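Local coordinates for ectoine dioxygenase (Sphingopyxis alaskensis, PDB 4MHR), which catalyses the iron- and 2-oxoglutarate-dependent hydroxylation of L-ectoine to 5-hydroxyectoine, a compatible solute that protects cells under osmotic stress, at residues 81-85 and 86-90. Numbering follows the deposited sequence.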
ATOM      1  N   ALA A  81      14.030   9.822 -17.591  1.00 58.37           N
ATOM      2  CA  ALA A  81      15.475   9.820 -17.852  1.00 58.79           C
ATOM      3  C   ALA A  81      16.239  10.378 -16.686  1.00 56.05           C
ATOM      4  O   ALA A  81      17.383   9.984 -16.449  1.00 56.96           O
ATOM      5  CB  ALA A  81      15.822  10.571 -19.143  1.00 66.00           C
ATOM      6  N   ALA A  82      15.609  11.277 -15.933  1.00 58.96           N
ATOM      7  CA  ALA A  82      16.239  11.823 -14.710  1.00 55.65           C
ATOM      8  C   ALA A  82      16.220  10.832 -13.548  1.00 57.19           C
ATOM      9  O   ALA A  82      16.926  11.014 -12.547  1.00 64.12           O
ATOM     10  CB  ALA A  82      15.584  13.130 -14.292  1.00 54.96           C
ATOM     11  N   LEU A  83      15.441   9.768 -13.669  1.00 46.30           N
ATOM     12  CA  LEU A  83      15.271   8.859 -12.524  1.00 47.44           C
ATOM     13  C   LEU A  83      16.436   7.886 -12.419  1.00 44.95           C
ATOM     14  O   LEU A  83      17.101   7.604 -13.406  1.00 43.01           O
ATOM     15  CB  LEU A  83      13.951   8.073 -12.671  1.00 45.19           C
ATOM     16  CG  LEU A  83      12.757   9.033 -12.810  1.00 47.10           C
ATOM     17  CD1 LEU A  83      11.514   8.310 -13.277  1.00 50.29           C
ATOM     18  CD2 LEU A  83      12.497   9.759 -11.486  1.00 50.07           C
ATOM     19  N   ASP A  84      16.661   7.346 -11.232  1.00 44.26           N
ATOM     20  CA  ASP A  84      17.554   6.223 -11.058  1.00 45.39           C
ATOM     21  C   ASP A  84      17.005   4.976 -11.761  1.00 50.40           C
ATOM     22  O   ASP A  84      15.904   4.500 -11.443  1.00 43.72           O
ATOM     23  CB  ASP A  84      17.748   6.006  -9.570  1.00 47.41           C
ATOM     24  CG  ASP A  84      18.696   4.916  -9.262  1.00 53.84           C
ATOM     25  OD1 ASP A  84      18.812   3.923 -10.045  1.00 52.58           O
ATOM     26  OD2 ASP A  84      19.362   5.068  -8.224  1.00 59.80           O
ATOM     27  N   ALA A  85      17.787   4.416 -12.698  1.00 45.48           N
ATOM     28  CA  ALA A  85      17.396   3.229 -13.464  1.00 45.42           C
ATOM     29  C   ALA A  85      17.081   2.029 -12.614  1.00 44.39           C
ATOM     30  O   ALA A  85      16.288   1.173 -13.035  1.00 44.71           O
ATOM     31  CB  ALA A  85      18.495   2.823 -14.472  1.00 50.97           C
ATOM     32  N   ASP A  86      17.714   1.933 -11.446  1.00 40.77           N
ATOM     33  CA  ASP A  86      17.520   0.778 -10.600  1.00 46.42           C
ATOM     34  C   ASP A  86      16.113   0.814 -10.031  1.00 45.61           C
ATOM     35  O   ASP A  86      15.672  -0.194  -9.526  1.00 39.23           O
ATOM     36  CB  ASP A  86      18.481   0.745  -9.410  1.00 51.64           C
ATOM     37  CG  ASP A  86      19.926   0.651  -9.836  1.00 60.95           C
ATOM     38  OD1 ASP A  86      20.196   0.180 -10.964  1.00 64.95           O
ATOM     39  OD2 ASP A  86      20.784   1.056  -9.040  1.00 73.68           O
ATOM     40  N   THR A  87      15.447   1.967 -10.071  1.00 37.11           N
ATOM     41  CA  THR A  87      14.095   2.058  -9.444  1.00 38.75           C
ATOM     42  C   THR A  87      12.950   1.683 -10.428  1.00 41.16           C
ATOM     43  O   THR A  87      11.762   1.650 -10.055  1.00 35.58           O
ATOM     44  CB  THR A  87      13.841   3.422  -8.835  1.00 31.78           C
ATOM     45  OG1 THR A  87      13.725   4.431  -9.852  1.00 28.22           O
ATOM     46  CG2 THR A  87      14.943   3.820  -7.774  1.00 33.92           C
ATOM     47  N   ILE A  88      13.304   1.381 -11.681  1.00 37.97           N
ATOM     48  CA  ILE A  88      12.265   1.251 -12.736  1.00 37.67           C
ATOM     49  C   ILE A  88      11.993  -0.193 -12.944  1.00 36.74           C
ATOM     50  O   ILE A  88      12.954  -0.975 -13.061  1.00 39.14           O
ATOM     51  CB  ILE A  88      12.747   1.900 -14.047  1.00 42.19           C
ATOM     52  CG1 ILE A  88      13.286   3.303 -13.764  1.00 42.86           C
ATOM     53  CG2 ILE A  88      11.697   1.805 -15.152  1.00 39.46           C
ATOM     54  CD1 ILE A  88      12.333   4.406 -13.989  1.00 49.58           C
ATOM     55  N   VAL A  89      10.711  -0.587 -12.920  1.00 32.69           N
ATOM     56  CA  VAL A  89      10.302  -1.934 -13.259  1.00 33.78           C
ATOM     57  C   VAL A  89       9.528  -1.874 -14.572  1.00 36.83           C
ATOM     58  O   VAL A  89       8.551  -1.076 -14.742  1.00 32.29           O
ATOM     59  CB  VAL A  89       9.443  -2.594 -12.160  1.00 41.05           C
ATOM     60  CG1 VAL A  89       8.979  -4.011 -12.577  1.00 39.97           C
ATOM     61  CG2 VAL A  89      10.233  -2.634 -10.860  1.00 44.54           C
ATOM     62  N   THR A  90       9.967  -2.698 -15.510  1.00 32.41           N
ATOM     63  CA  THR A  90       9.414  -2.704 -16.833  1.00 35.91           C
ATOM     64  C   THR A  90       8.633  -3.983 -17.037  1.00 41.88           C
ATOM     65  O   THR A  90       8.795  -4.954 -16.258  1.00 40.78           O
ATOM     66  CB  THR A  90      10.531  -2.575 -17.894  1.00 38.20           C
ATOM     67  OG1 THR A  90      11.306  -3.742 -17.867  1.00 38.31           O
ATOM     68  CG2 THR A  90      11.436  -1.408 -17.628  1.00 37.14           C
TER
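D86 N donates to D84 OD1 over 2.7 Å. The N-H comes in almost in line with the C-O bond, and the pair forms an Asx turn. The carboxylate of D84 reaches this N-H because its CG stands anti to the backbone N (chi1 -177°). The bond brings two acids together: D84 OD1 is 3.6 Å from D86 OD2. The carboxylate planes are turned 53° apart, and the closeness may raise the proton affinity of one of the acids.

T87 meets the carbonyl of D84 twice. Its N donates to D84 O at 2.9 Å from above the carbonyl plane, closing a type I turn through A85 and D86. T87 OG1 also lies 2.7 Å from D84 O. The chi1 of 68° turns OG1 back over its own backbone, where it faces D84 O. T87 CG2 packs against D84 CB at 4.0 Å.

I88 N makes a longer bond to A85 O, 3.3 Å, so a second turn follows the first in a short 3-10 segment. I88 CD1 meets L83 CD1 at 4.1 Å, and the two side chains run roughly perpendicular.

I88 opens strand 88-90, which continues through V89 and T90. This surface turn thus joins the loop after helix 63-78 to an outermost strand of the seven-stranded sheet of the cupin fold. L83 and I88 both rest on I100 of the adjacent strand 97-101. T87 OG1 is hydrogen-bonded to Q106 OE1 of helix 103-106, and T87 and V89 make backbone bonds to strand 97-101.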